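Local coordinates for Ceg4 (Legionella pneumophila subsp. pneumophila, PDB 6AOK), which dephosphorylates phosphotyrosine as a HAD-like phosphatase effector and attenuates eukaryotic MAPK signalling, its magnesium-binding domain being the part described here, at residues Ala95-Val106 and Trp201-Phe212. Residues are numbered along the deposited sequence; the frame is centred on the assembly and turned at random. Where two conformers were deposited one is given.
Sequences AFFHEVLKNDDV and WSQYLEDVREMF
With CG anti to the backbone N (chi1 179°), Phe96 carries its ring toward helix 201-211, while Trp201, its CG beside its own N, brings indole CE3 and CZ3 to one face of that ring. Phe96 thereby enters a hole formed by Trp201, Tyr204, Leu205 and Val208, a knob-into-hole fit. Phe96 CD2 is 3.7 Å from Trp201 CZ3, and Val100 CG1 covers the opposite face; the aromatic planes, inclined at 55°, make an oblique pair, neither stacked nor edge-to-face. At the edge, Phe96 CD1 approaches Leu205 N to 3.5 Å, but this N-H already serves Trp201 O within the helix. Phe97 completes the aromatic cluster, its CE2 lying over a face of Trp201.

On the outer side, Leu205 CD1 presses against Glu99 CB at 3.4 Å. Bent at chi2, Glu99 lays its carboxylate across the Arg209 methylenes; OE1 is 4.3 Å from Arg209 NH1 and well out of the guanidinium plane, a proximity of charges and no salt bridge.

The turn after helix 91-100 meets Phe212. Asn103 ND2 sits 3.3 Å above the centre of the Phe212 ring, the amide standing steeply to it. Asn103 OD1 accepts from Asp105 N at 2.8 Å, an Asx turn that helps set the amide's orientation. Asp105 CB and Val106 CG2 also touch this ring, while Asp105 OD1 forms a salt bridge with Lys12.

Trp201 NE1 donates to Thr22 O, in what is probably the HAD-type DxDx(T/V) motif whose Asp18 and Asp20 bind magnesium, about 10 Å from the Trp201 side chain. The axes of helix segments 95-100 and 201-211 approach to 9.3 Å at 22°, against the Rossmannoid sheet: Phe96 reaches Ile15 of strand 13-17, as does Val106, opening strand 106-111; Val100 packs on Val108 and Val208 on Tyr163 of strand 161-165.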
loop_
_atom_site.group_PDB
_atom_site.type_symbol
_atom_site.label_atom_id
_atom_site.label_comp_id
_atom_site.label_asym_id
_atom_site.label_seq_id
_atom_site.Cartn_x
_atom_site.Cartn_y
_atom_site.Cartn_z
ATOM N N ALA A 95 5.150 3.704 -10.156
ATOM C CA ALA A 95 4.662 4.900 -10.839
ATOM C C ALA A 95 3.285 5.324 -10.314
ATOM O O ALA A 95 2.988 6.527 -10.197
ATOM C CB ALA A 95 4.614 4.669 -12.357
ATOM N N PHE A 96 2.414 4.358 -10.038
ATOM C CA PHE A 96 1.106 4.675 -9.474
ATOM C C PHE A 96 1.221 5.431 -8.151
ATOM O O PHE A 96 0.589 6.489 -7.969
ATOM C CB PHE A 96 0.311 3.399 -9.242
ATOM C CG PHE A 96 -1.045 3.632 -8.630
ATOM C CD1 PHE A 96 -2.142 3.936 -9.415
ATOM C CD2 PHE A 96 -1.222 3.523 -7.246
ATOM C CE1 PHE A 96 -3.405 4.108 -8.815
ATOM C CE2 PHE A 96 -2.431 3.729 -6.672
ATOM C CZ PHE A 96 -3.534 4.005 -7.451
ATOM N N PHE A 97 2.022 4.901 -7.212
ATOM C CA PHE A 97 2.170 5.561 -5.917
ATOM C C PHE A 97 2.880 6.901 -5.999
ATOM O O PHE A 97 2.538 7.808 -5.236
ATOM C CB PHE A 97 2.851 4.605 -4.930
ATOM C CG PHE A 97 1.900 3.567 -4.477
ATOM C CD1 PHE A 97 0.885 3.908 -3.596
ATOM C CD2 PHE A 97 1.899 2.305 -5.031
ATOM C CE1 PHE A 97 -0.076 2.982 -3.221
ATOM C CE2 PHE A 97 0.924 1.352 -4.669
ATOM C CZ PHE A 97 -0.072 1.706 -3.758
ATOM N N HIS A 98 3.838 7.089 -6.915
ATOM C CA HIS A 98 4.358 8.439 -7.080
ATOM C C HIS A 98 3.242 9.385 -7.496
ATOM O O HIS A 98 3.184 10.527 -7.040
ATOM C CB HIS A 98 5.495 8.499 -8.118
ATOM C CG HIS A 98 6.837 8.080 -7.582
ATOM N ND1 HIS A 98 7.393 8.623 -6.437
ATOM C CD2 HIS A 98 7.720 7.147 -8.023
ATOM C CE1 HIS A 98 8.565 8.051 -6.203
ATOM N NE2 HIS A 98 8.799 7.170 -7.168
ATOM N N GLU A 99 2.344 8.941 -8.358
ATOM C CA GLU A 99 1.259 9.833 -8.748
ATOM C C GLU A 99 0.307 10.108 -7.572
ATOM O O GLU A 99 -0.056 11.261 -7.299
ATOM C CB GLU A 99 0.495 9.230 -9.911
ATOM C CG GLU A 99 -0.686 10.049 -10.279
ATOM C CD GLU A 99 -0.282 11.288 -11.041
ATOM O OE1 GLU A 99 0.757 11.277 -11.753
ATOM O OE2 GLU A 99 -1.012 12.283 -10.920
ATOM N N VAL A 100 -0.115 9.070 -6.861
ATOM C CA VAL A 100 -1.185 9.339 -5.911
ATOM C C VAL A 100 -0.662 9.951 -4.614
ATOM O O VAL A 100 -1.419 10.635 -3.907
ATOM C CB VAL A 100 -2.014 8.075 -5.622
ATOM C CG1 VAL A 100 -2.786 7.634 -6.901
ATOM C CG2 VAL A 100 -1.149 6.929 -5.062
ATOM N N LEU A 101 0.603 9.715 -4.266
ATOM C CA LEU A 101 1.102 10.290 -3.030
ATOM C C LEU A 101 1.512 11.737 -3.204
ATOM O O LEU A 101 1.909 12.356 -2.221
ATOM C CB LEU A 101 2.294 9.508 -2.502
ATOM C CG LEU A 101 1.952 8.097 -2.058
ATOM C CD1 LEU A 101 3.232 7.242 -1.684
ATOM C CD2 LEU A 101 0.937 8.153 -0.873
ATOM N N LYS A 102 1.471 12.281 -4.426
ATOM C CA LYS A 102 1.663 13.707 -4.622
ATOM C C LYS A 102 0.355 14.438 -4.853
ATOM O O LYS A 102 0.359 15.654 -5.044
ATOM C CB LYS A 102 2.609 13.954 -5.792
ATOM C CG LYS A 102 3.983 13.253 -5.621
ATOM C CD LYS A 102 4.697 12.967 -6.975
ATOM C CE LYS A 102 6.194 12.719 -6.821
ATOM N NZ LYS A 102 6.971 13.954 -7.141
ATOM N N ASN A 103 -0.749 13.729 -4.892
ATOM C CA ASN A 103 -2.059 14.305 -5.191
ATOM C C ASN A 103 -2.862 14.363 -3.895
ATOM O O ASN A 103 -3.314 13.329 -3.384
ATOM C CB ASN A 103 -2.785 13.488 -6.246
ATOM C CG ASN A 103 -4.108 14.105 -6.644
ATOM O OD1 ASN A 103 -4.705 14.878 -5.891
ATOM N ND2 ASN A 103 -4.596 13.732 -7.820
ATOM N N ASP A 104 -3.044 15.575 -3.388
ATOM C CA ASP A 104 -3.683 15.821 -2.140
ATOM C C ASP A 104 -5.123 15.385 -2.136
ATOM O O ASP A 104 -5.657 15.179 -1.106
ATOM C CB ASP A 104 -3.597 17.312 -1.812
ATOM C CG ASP A 104 -2.278 17.663 -1.127
ATOM O OD1 ASP A 104 -2.102 17.359 0.062
ATOM O OD2 ASP A 104 -1.399 18.176 -1.842
ATOM N N ASP A 105 -5.744 15.330 -3.302
ATOM C CA ASP A 105 -7.123 14.888 -3.393
ATOM C C ASP A 105 -7.279 13.382 -3.436
ATOM O O ASP A 105 -8.413 12.926 -3.594
ATOM C CB ASP A 105 -7.752 15.515 -4.616
ATOM C CG ASP A 105 -7.876 17.027 -4.461
ATOM O OD1 ASP A 105 -8.275 17.459 -3.347
ATOM O OD2 ASP A 105 -7.545 17.767 -5.415
ATOM N N VAL A 106 -6.190 12.615 -3.306
ATOM C CA VAL A 106 -6.225 11.160 -3.254
ATOM C C VAL A 106 -5.736 10.729 -1.879
ATOM O O VAL A 106 -4.620 11.079 -1.477
ATOM C CB VAL A 106 -5.346 10.525 -4.340
ATOM C CG1 VAL A 106 -5.420 9.001 -4.199
ATOM C CG2 VAL A 106 -5.839 10.948 -5.691
ATOM N N TRP A 201 -1.629 -2.017 -12.412
ATOM C CA TRP A 201 -1.330 -0.726 -11.810
ATOM C C TRP A 201 -1.243 0.382 -12.848
ATOM O O TRP A 201 -1.573 1.537 -12.551
ATOM C CB TRP A 201 -0.021 -0.822 -11.025
ATOM C CG TRP A 201 -0.184 -1.633 -9.772
ATOM C CD1 TRP A 201 0.303 -2.889 -9.546
ATOM C CD2 TRP A 201 -0.894 -1.257 -8.577
ATOM N NE1 TRP A 201 -0.049 -3.307 -8.295
ATOM C CE2 TRP A 201 -0.784 -2.329 -7.679
ATOM C CE3 TRP A 201 -1.590 -0.099 -8.177
ATOM C CZ2 TRP A 201 -1.336 -2.296 -6.389
ATOM C CZ3 TRP A 201 -2.163 -0.073 -6.890
ATOM C CH2 TRP A 201 -2.018 -1.176 -6.012
ATOM N N SER A 202 -0.796 0.076 -14.076
ATOM C CA SER A 202 -0.693 1.184 -15.018
ATOM C C SER A 202 -2.076 1.631 -15.491
ATOM O O SER A 202 -2.283 2.823 -15.807
ATOM C CB SER A 202 0.195 0.817 -16.201
ATOM O OG SER A 202 -0.432 -0.186 -16.966
ATOM N N GLN A 203 -3.036 0.709 -15.521
ATOM C CA GLN A 203 -4.404 1.104 -15.836
ATOM C C GLN A 203 -5.021 1.933 -14.709
ATOM O O GLN A 203 -5.741 2.904 -14.977
ATOM C CB GLN A 203 -5.260 -0.126 -16.109
ATOM C CG GLN A 203 -6.707 0.217 -16.460
ATOM C CD GLN A 203 -6.835 0.971 -17.803
ATOM O OE1 GLN A 203 -7.373 2.090 -17.868
ATOM N NE2 GLN A 203 -6.326 0.360 -18.869
ATOM N N TYR A 204 -4.769 1.556 -13.446
ATOM C CA TYR A 204 -5.350 2.312 -12.329
ATOM C C TYR A 204 -4.767 3.713 -12.285
ATOM O O TYR A 204 -5.484 4.669 -12.001
ATOM C CB TYR A 204 -5.127 1.623 -10.977
ATOM C CG TYR A 204 -5.377 0.127 -11.001
ATOM C CD1 TYR A 204 -6.318 -0.429 -11.843
ATOM C CD2 TYR A 204 -4.650 -0.717 -10.198
ATOM C CE1 TYR A 204 -6.506 -1.807 -11.894
ATOM C CE2 TYR A 204 -4.850 -2.077 -10.224
ATOM C CZ TYR A 204 -5.742 -2.621 -11.068
ATOM O OH TYR A 204 -5.900 -3.994 -11.109
ATOM N N LEU A 205 -3.477 3.850 -12.609
ATOM C CA LEU A 205 -2.843 5.168 -12.760
ATOM C C LEU A 205 -3.535 6.022 -13.820
ATOM O O LEU A 205 -3.801 7.216 -13.610
ATOM C CB LEU A 205 -1.380 4.982 -13.148
ATOM C CG LEU A 205 -0.621 6.275 -13.498
ATOM C CD1 LEU A 205 -0.639 7.089 -12.258
ATOM C CD2 LEU A 205 0.798 5.972 -13.905
ATOM N N GLU A 206 -3.761 5.448 -15.009
ATOM C CA GLU A 206 -4.449 6.182 -16.062
ATOM C C GLU A 206 -5.855 6.571 -15.622
ATOM O O GLU A 206 -6.293 7.705 -15.838
ATOM C CB GLU A 206 -4.500 5.331 -17.330
ATOM C CG GLU A 206 -5.675 5.679 -18.239
ATOM C CD GLU A 206 -5.661 4.996 -19.625
ATOM O OE1 GLU A 206 -6.736 4.507 -20.042
ATOM O OE2 GLU A 206 -4.596 4.955 -20.286
ATOM N N ASP A 207 -6.572 5.648 -14.970
ATOM C CA ASP A 207 -7.925 5.960 -14.543
ATOM C C ASP A 207 -7.939 7.030 -13.462
ATOM O O ASP A 207 -8.831 7.880 -13.462
ATOM C CB ASP A 207 -8.630 4.699 -14.050
ATOM C CG ASP A 207 -8.868 3.707 -15.178
ATOM O OD1 ASP A 207 -8.702 4.098 -16.364
ATOM O OD2 ASP A 207 -9.210 2.536 -14.877
ATOM N N VAL A 208 -6.933 7.064 -12.581
ATOM C CA VAL A 208 -6.914 8.128 -11.585
ATOM C C VAL A 208 -6.517 9.454 -12.212
ATOM O O VAL A 208 -7.140 10.479 -11.931
ATOM C CB VAL A 208 -6.021 7.738 -10.397
ATOM C CG1 VAL A 208 -5.829 8.921 -9.465
ATOM C CG2 VAL A 208 -6.690 6.712 -9.647
ATOM N N ARG A 209 -5.529 9.463 -13.123
ATOM C CA ARG A 209 -5.169 10.698 -13.790
ATOM C C ARG A 209 -6.281 11.225 -14.692
ATOM O O ARG A 209 -6.347 12.432 -14.946
ATOM C CB ARG A 209 -3.896 10.515 -14.604
ATOM C CG ARG A 209 -2.691 10.886 -13.845
ATOM C CD ARG A 209 -1.482 10.204 -14.367
ATOM N NE ARG A 209 -1.136 10.661 -15.689
ATOM C CZ ARG A 209 0.004 10.356 -16.300
ATOM N NH1 ARG A 209 0.896 9.575 -15.688
ATOM N NH2 ARG A 209 0.252 10.833 -17.524
ATOM N N GLU A 210 -7.134 10.359 -15.207
ATOM C CA GLU A 210 -8.237 10.860 -16.016
ATOM C C GLU A 210 -9.141 11.791 -15.205
ATOM O O GLU A 210 -9.703 12.743 -15.765
ATOM C CB GLU A 210 -9.025 9.680 -16.587
ATOM C CG GLU A 210 -10.171 10.031 -17.488
ATOM C CD GLU A 210 -11.007 8.803 -17.877
ATOM O OE1 GLU A 210 -10.646 7.673 -17.453
ATOM O OE2 GLU A 210 -12.011 8.975 -18.625
HETATM N N MSE A 211 -9.256 11.578 -13.888
HETATM C CA MSE A 211 -10.130 12.405 -13.047
HETATM C C MSE A 211 -9.592 13.796 -12.704
HETATM O O MSE A 211 -10.348 14.685 -12.326
HETATM C CB MSE A 211 -10.442 11.665 -11.755
HETATM C CG MSE A 211 -11.302 10.461 -11.975
HETATM SE SE MSE A 211 -11.644 9.537 -10.299
HETATM C CE MSE A 211 -12.463 11.023 -9.343
ATOM N N PHE A 212 -8.294 13.988 -12.840
ATOM C CA PHE A 212 -7.732 15.261 -12.448
ATOM C C PHE A 212 -7.147 15.997 -13.649
ATOM O O PHE A 212 -6.464 15.387 -14.482
ATOM C CB PHE A 212 -6.668 15.031 -11.349
ATOM C CG PHE A 212 -7.251 14.419 -10.083
ATOM C CD1 PHE A 212 -7.885 15.224 -9.133
ATOM C CD2 PHE A 212 -7.214 13.042 -9.868
ATOM C CE1 PHE A 212 -8.443 14.653 -7.975
ATOM C CE2 PHE A 212 -7.783 12.461 -8.725
ATOM C CZ PHE A 212 -8.386 13.266 -7.766
#